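Nucleoporin nup120 (Schizosaccharomyces pombe, PDB 4GQ2) serves as a structural constituent of the nuclear pore complex, whose nucleoporins can also dock transport factors that associate transiently. Local coordinates at residues Pro334-Asp339 / Cys391-Ser396; Ile365-Ser370 / Thr374-Cys379. All coordinates share one frame; numbering follows the deposited sequence.

Both contacts lie in the beta-propeller domain and reach the same mixed sheet, contact 2 with both of its strands and contact 1 with strand 390-395. Contact 2 pairs the two strands of a hairpin, and contact 1 lays the 334-339 loop against the next strand. Their centres are about 8 Å apart. Strands 373-382 and 390-395 are neighbours in the sheet, and a probable backbone hydrogen bond joins K378 N to S394 O at 2.9 Å. A second probable one runs from S396 N to I376 O at 3.1 Å. The indole of W393 packs on the 374-379 segment, with CE3 3.4 Å from K378 O. The loop also reaches contact 2 through a weak hydrogen bond from Q377 NE2 to S336 O.

Contact 1 of 2, residues Pro334-Asp339 / Cys391-Ser396; sequences PPSLPD and CVWSHS
W393 meets P334, P335 and S336 where a loop of the beta-propeller domain passes over strand 390-395. The loop runs between strands 324-328 and 346-354, so it leads from one sheet of the propeller into the next. The contact is small, burying 172 Å² in all, and lies at the surface.

The apolar part is made by the six-membered ring of the indole. CH2 of W393 lies 3.8 Å from CA of P335. The touch is with the proline backbone; the CB of P335 points away from the strand, and its side chain packs on W368 and Q377. The CG of W393 stands beside its own backbone N, chi1 -71°, and the indole reaches from the strand to the loop.

The polar atoms of the loop meet ring carbons. P334 O is 3.2 Å from CZ2 of W393, approaching the ring obliquely. It is 4.0 Å from NE1, and the pair is not a hydrogen bond. An alanine in place of W393 would probably open a gap beside P335 and leave P334 O and the S336 hydroxyl without the ring they meet.

Strand 390-395 is held in the sheet by its neighbours. W393 also packs on I366 and C379 of the hairpin strands. Backbone bonds tie V392 to N380 on one neighbouring strand, and H395 to N3 and L5 on the other.

The S336 hydroxyl completes the contact. Its OG sits 3.5 Å above the indole plane, displaced toward the rim, and its nearest ring atom is CD2 of W393 at 3.7 Å.

Contact 2 of 2, residues Ile365-Ser370 / Thr374-Cys379; sequences IIAWKS and TVIQKC
This is a beta hairpin of the propeller domain, formed by strands 361-370 and 373-382. The two short segments run antiparallel, with axes 4.6 Å apart at closest and their directions 162° apart. I366 with Q377 and W368 with V375 are hydrogen-bonded pairs. I366 N donates to Q377 O at 2.8 Å, and I366 O takes Q377 N in return. W368 N donates to V375 O at 2.7 Å. The return bond, V375 N to W368 O, is 3.0 Å long. A367 faces I376 in a non-hydrogen-bonded pair between them.

One face of the hairpin carries I366, W368, V375 and Q377. The Q377 side chain runs obliquely across W368, extended beyond CG (chi2 176°), and its end comes close to the indole. This brings OE1 of Q377 to the indole edge, where NE1 of W368 donates a weak hydrogen bond of 3.1 Å. The amide and ring planes are 68° apart. CG2 of I366 lies 3.1 Å above the W368 ring plane, offset toward the rim. CD1 of I366 touches Q377 OE1 at 4.0 Å. Thus the carboxamide oxygen is met by the indole N-H and by a methyl.

The other face carries I365, A367 and I376, with K369, T374 and K378. I365 and K378 lie alongside each other and point the same way, with CG1 of I365 3.9 Å from CG of K378. I365 also touches I376 through their CG2 methyls.

Strand 346-354 pairs with 361-370 on its outer side, and strand 390-395 adjoins 373-382. I543 of strand 539-544 packs on I365, I376 and K378.

Contact 1 of 2, residues Pro334-Asp339 / Cys391-Ser396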
loop_
_atom_site.group_PDB
_atom_site.type_symbol
_atom_site.label_atom_id
_atom_site.label_comp_id
_atom_site.label_asym_id
_atom_site.label_seq_id
_atom_site.Cartn_x
_atom_site.Cartn_y
_atom_site.Cartn_z
ATOM N N PRO A 334 6.999 -9.782 42.493
ATOM C CA PRO A 334 5.674 -9.168 42.436
ATOM C C PRO A 334 5.472 -8.303 41.190
ATOM O O PRO A 334 6.244 -7.370 40.960
ATOM C CB PRO A 334 5.622 -8.310 43.711
ATOM C CG PRO A 334 7.044 -8.155 44.165
ATOM C CD PRO A 334 7.946 -8.952 43.260
ATOM N N PRO A 335 4.437 -8.618 40.385
ATOM C CA PRO A 335 4.123 -7.853 39.182
ATOM C C PRO A 335 3.700 -6.436 39.522
ATOM O O PRO A 335 3.177 -6.191 40.610
ATOM C CB PRO A 335 2.929 -8.609 38.576
ATOM C CG PRO A 335 2.992 -9.975 39.167
ATOM C CD PRO A 335 3.529 -9.766 40.551
ATOM N N SER A 336 3.932 -5.514 38.593
ATOM C CA SER A 336 3.436 -4.153 38.717
ATOM C C SER A 336 1.917 -4.173 38.572
ATOM O O SER A 336 1.334 -5.205 38.228
ATOM C CB SER A 336 4.048 -3.274 37.634
ATOM O OG SER A 336 5.283 -3.809 37.195
ATOM N N LEU A 337 1.282 -3.038 38.837
ATOM C CA LEU A 337 -0.162 -2.916 38.678
ATOM C C LEU A 337 -0.559 -2.863 37.193
ATOM O O LEU A 337 -0.048 -2.024 36.446
ATOM C CB LEU A 337 -0.686 -1.680 39.430
ATOM C CG LEU A 337 -0.167 -0.274 39.080
ATOM C CD1 LEU A 337 -1.238 0.781 39.327
ATOM C CD2 LEU A 337 1.123 0.077 39.816
ATOM N N PRO A 338 -1.418 -3.802 36.741
ATOM C CA PRO A 338 -2.167 -3.511 35.527
ATOM C C PRO A 338 -3.157 -2.377 35.782
ATOM O O PRO A 338 -3.565 -2.158 36.921
ATOM C CB PRO A 338 -2.889 -4.829 35.242
ATOM C CG PRO A 338 -1.943 -5.860 35.752
ATOM C CD PRO A 338 -1.403 -5.253 37.021
ATOM N N ASP A 339 -3.532 -1.681 34.715
ATOM C CA ASP A 339 -4.217 -0.383 34.780
ATOM C C ASP A 339 -5.427 -0.249 35.722
ATOM O O ASP A 339 -5.271 0.179 36.869
ATOM C CB ASP A 339 -4.589 0.055 33.364
ATOM C CG ASP A 339 -5.039 -1.103 32.512
ATOM O OD1 ASP A 339 -6.187 -1.563 32.698
ATOM O OD2 ASP A 339 -4.238 -1.565 31.674
ATOM N N CYS A 391 14.762 -5.817 40.627
ATOM C CA CYS A 391 13.792 -6.019 39.552
ATOM C C CYS A 391 13.498 -4.746 38.759
ATOM O O CYS A 391 12.902 -3.798 39.278
ATOM C CB CYS A 391 12.494 -6.617 40.102
ATOM S SG CYS A 391 12.655 -8.326 40.662
ATOM N N VAL A 392 13.919 -4.743 37.498
ATOM C CA VAL A 392 13.640 -3.638 36.582
ATOM C C VAL A 392 12.500 -4.040 35.641
ATOM O O VAL A 392 12.623 -4.999 34.868
ATOM C CB VAL A 392 14.900 -3.234 35.780
ATOM C CG1 VAL A 392 14.652 -1.948 35.001
ATOM C CG2 VAL A 392 16.097 -3.074 36.708
ATOM N N TRP A 393 11.397 -3.296 35.718
ATOM C CA TRP A 393 10.153 -3.645 35.027
ATOM C C TRP A 393 9.851 -2.770 33.844
ATOM O O TRP A 393 10.168 -1.578 33.843
ATOM C CB TRP A 393 8.980 -3.587 36.002
ATOM C CG TRP A 393 8.976 -4.690 37.028
ATOM C CD1 TRP A 393 9.598 -4.696 38.273
ATOM C CD2 TRP A 393 8.314 -5.998 36.928
ATOM N NE1 TRP A 393 9.374 -5.880 38.928
ATOM C CE2 TRP A 393 8.614 -6.705 38.179
ATOM C CE3 TRP A 393 7.534 -6.631 35.966
ATOM C CZ2 TRP A 393 8.144 -7.982 38.431
ATOM C CZ3 TRP A 393 7.064 -7.920 36.235
ATOM C CH2 TRP A 393 7.364 -8.577 37.439
ATOM N N SER A 394 9.223 -3.361 32.829
ATOM C CA SER A 394 8.675 -2.620 31.686
ATOM C C SER A 394 7.341 -3.228 31.219
ATOM O O SER A 394 7.081 -4.409 31.446
ATOM C CB SER A 394 9.689 -2.550 30.538
ATOM O OG SER A 394 10.232 -3.821 30.250
ATOM N N HIS A 395 6.488 -2.423 30.589
ATOM C CA HIS A 395 5.175 -2.909 30.156
ATOM C C HIS A 395 4.660 -2.228 28.923
ATOM O O HIS A 395 5.231 -1.233 28.473
ATOM C CB HIS A 395 4.159 -2.780 31.287
ATOM C CG HIS A 395 3.803 -1.356 31.626
ATOM N ND1 HIS A 395 2.634 -0.797 31.263
ATOM C CD2 HIS A 395 4.514 -0.373 32.309
ATOM C CE1 HIS A 395 2.594 0.476 31.697
ATOM N NE2 HIS A 395 3.746 0.734 32.337
ATOM N N SER A 396 3.567 -2.766 28.380
ATOM C CA SER A 396 2.922 -2.233 27.182
ATOM C C SER A 396 1.622 -1.519 27.523
ATOM O O SER A 396 0.781 -2.062 28.242
ATOM C CB SER A 396 2.629 -3.358 26.189
ATOM O OG SER A 396 1.605 -4.211 26.675
#

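Contact 2 of 2, residues Ile365-Ser370 / Thr374-Cys379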
loop_
_atom_site.group_PDB
_atom_site.type_symbol
_atom_site.label_atom_id
_atom_site.label_comp_id
_atom_site.label_asym_id
_atom_site.label_seq_id
_atom_site.Cartn_x
_atom_site.Cartn_y
_atom_site.Cartn_z
ATOM N N ILE A 365 9.017 -12.790 31.056
ATOM C CA ILE A 365 7.985 -12.127 30.253
ATOM C C ILE A 365 6.622 -12.687 30.652
ATOM O O ILE A 365 6.437 -13.903 30.722
ATOM C CB ILE A 365 8.224 -12.311 28.733
ATOM C CG1 ILE A 365 9.649 -11.888 28.358
ATOM C CG2 ILE A 365 7.215 -11.503 27.923
ATOM C CD1 ILE A 365 10.202 -12.591 27.136
ATOM N N ILE A 366 5.680 -11.792 30.919
ATOM C CA ILE A 366 4.361 -12.167 31.411
ATOM C C ILE A 366 3.277 -11.530 30.553
ATOM O O ILE A 366 3.353 -10.340 30.248
ATOM C CB ILE A 366 4.153 -11.689 32.866
ATOM C CG1 ILE A 366 5.407 -11.935 33.719
ATOM C CG2 ILE A 366 2.929 -12.353 33.476
ATOM C CD1 ILE A 366 5.395 -11.227 35.060
ATOM N N ALA A 367 2.266 -12.322 30.189
ATOM C CA ALA A 367 1.095 -11.837 29.444
ATOM C C ALA A 367 -0.166 -11.853 30.305
ATOM O O ALA A 367 -0.518 -12.879 30.898
ATOM C CB ALA A 367 0.876 -12.666 28.182
ATOM N N TRP A 368 -0.846 -10.711 30.348
ATOM C CA TRP A 368 -2.066 -10.547 31.126
ATOM C C TRP A 368 -3.257 -10.371 30.242
ATOM O O TRP A 368 -3.177 -9.735 29.192
ATOM C CB TRP A 368 -1.934 -9.365 32.082
ATOM C CG TRP A 368 -0.841 -9.588 33.091
ATOM C CD1 TRP A 368 0.470 -9.127 33.037
ATOM C CD2 TRP A 368 -0.915 -10.387 34.322
ATOM N NE1 TRP A 368 1.185 -9.557 34.128
ATOM C CE2 TRP A 368 0.416 -10.315 34.938
ATOM C CE3 TRP A 368 -1.919 -11.115 34.961
ATOM C CZ2 TRP A 368 0.709 -10.956 36.137
ATOM C CZ3 TRP A 368 -1.612 -11.759 36.169
ATOM C CH2 TRP A 368 -0.329 -11.678 36.742
ATOM N N LYS A 369 -4.380 -10.919 30.686
ATOM C CA LYS A 369 -5.593 -11.006 29.886
ATOM C C LYS A 369 -6.770 -10.413 30.646
ATOM O O LYS A 369 -6.885 -10.586 31.861
ATOM C CB LYS A 369 -5.859 -12.481 29.560
ATOM C CG LYS A 369 -7.139 -12.792 28.801
ATOM C CD LYS A 369 -7.256 -14.295 28.574
ATOM C CE LYS A 369 -8.253 -14.617 27.472
ATOM N NZ LYS A 369 -7.883 -15.863 26.731
ATOM N N SER A 370 -7.627 -9.699 29.922
ATOM C CA SER A 370 -8.898 -9.229 30.453
ATOM C C SER A 370 -9.891 -9.140 29.311
ATOM O O SER A 370 -9.980 -8.113 28.627
ATOM C CB SER A 370 -8.742 -7.868 31.136
ATOM O OG SER A 370 -9.933 -7.516 31.820
ATOM N N THR A 374 -5.231 -6.801 26.715
ATOM C CA THR A 374 -3.970 -7.502 26.943
ATOM C C THR A 374 -2.853 -6.572 27.435
ATOM O O THR A 374 -2.682 -5.467 26.917
ATOM C CB THR A 374 -3.503 -8.194 25.639
ATOM O OG1 THR A 374 -4.564 -9.003 25.112
ATOM C CG2 THR A 374 -2.284 -9.066 25.887
ATOM N N VAL A 375 -2.094 -7.029 28.432
ATOM C CA VAL A 375 -0.868 -6.343 28.852
ATOM C C VAL A 375 0.311 -7.308 28.894
ATOM O O VAL A 375 0.200 -8.423 29.398
ATOM C CB VAL A 375 -1.005 -5.634 30.223
ATOM C CG1 VAL A 375 0.312 -4.970 30.619
ATOM C CG2 VAL A 375 -2.111 -4.587 30.188
ATOM N N ILE A 376 1.439 -6.872 28.347
ATOM C CA ILE A 376 2.674 -7.639 28.429
ATOM C C ILE A 376 3.658 -6.919 29.347
ATOM O O ILE A 376 3.848 -5.702 29.237
ATOM C CB ILE A 376 3.287 -7.915 27.030
ATOM C CG1 ILE A 376 2.569 -9.077 26.336
ATOM C CG2 ILE A 376 4.752 -8.300 27.137
ATOM C CD1 ILE A 376 1.228 -8.727 25.734
ATOM N N GLN A 377 4.267 -7.681 30.254
ATOM C CA GLN A 377 5.283 -7.154 31.161
ATOM C C GLN A 377 6.590 -7.923 31.040
ATOM O O GLN A 377 6.585 -9.151 30.909
ATOM C CB GLN A 377 4.815 -7.258 32.613
ATOM C CG GLN A 377 3.547 -6.497 32.969
ATOM C CD GLN A 377 3.121 -6.747 34.406
ATOM O OE1 GLN A 377 3.516 -7.744 35.018
ATOM N NE2 GLN A 377 2.312 -5.845 34.953
ATOM N N LYS A 378 7.704 -7.196 31.091
ATOM C CA LYS A 378 9.028 -7.796 31.244
ATOM C C LYS A 378 9.616 -7.440 32.606
ATOM O O LYS A 378 9.420 -6.327 33.107
ATOM C CB LYS A 378 9.977 -7.311 30.152
ATOM C CG LYS A 378 9.894 -8.070 28.846
ATOM C CD LYS A 378 10.942 -7.563 27.863
ATOM C CE LYS A 378 10.912 -8.362 26.568
ATOM N NZ LYS A 378 11.814 -7.800 25.526
ATOM N N CYS A 379 10.336 -8.390 33.199
ATOM C CA CYS A 379 11.096 -8.143 34.418
ATOM C C CYS A 379 12.536 -8.595 34.263
ATOM O O CYS A 379 12.805 -9.773 34.007
ATOM C CB CYS A 379 10.476 -8.854 35.623
ATOM S SG CYS A 379 11.582 -8.980 37.058
#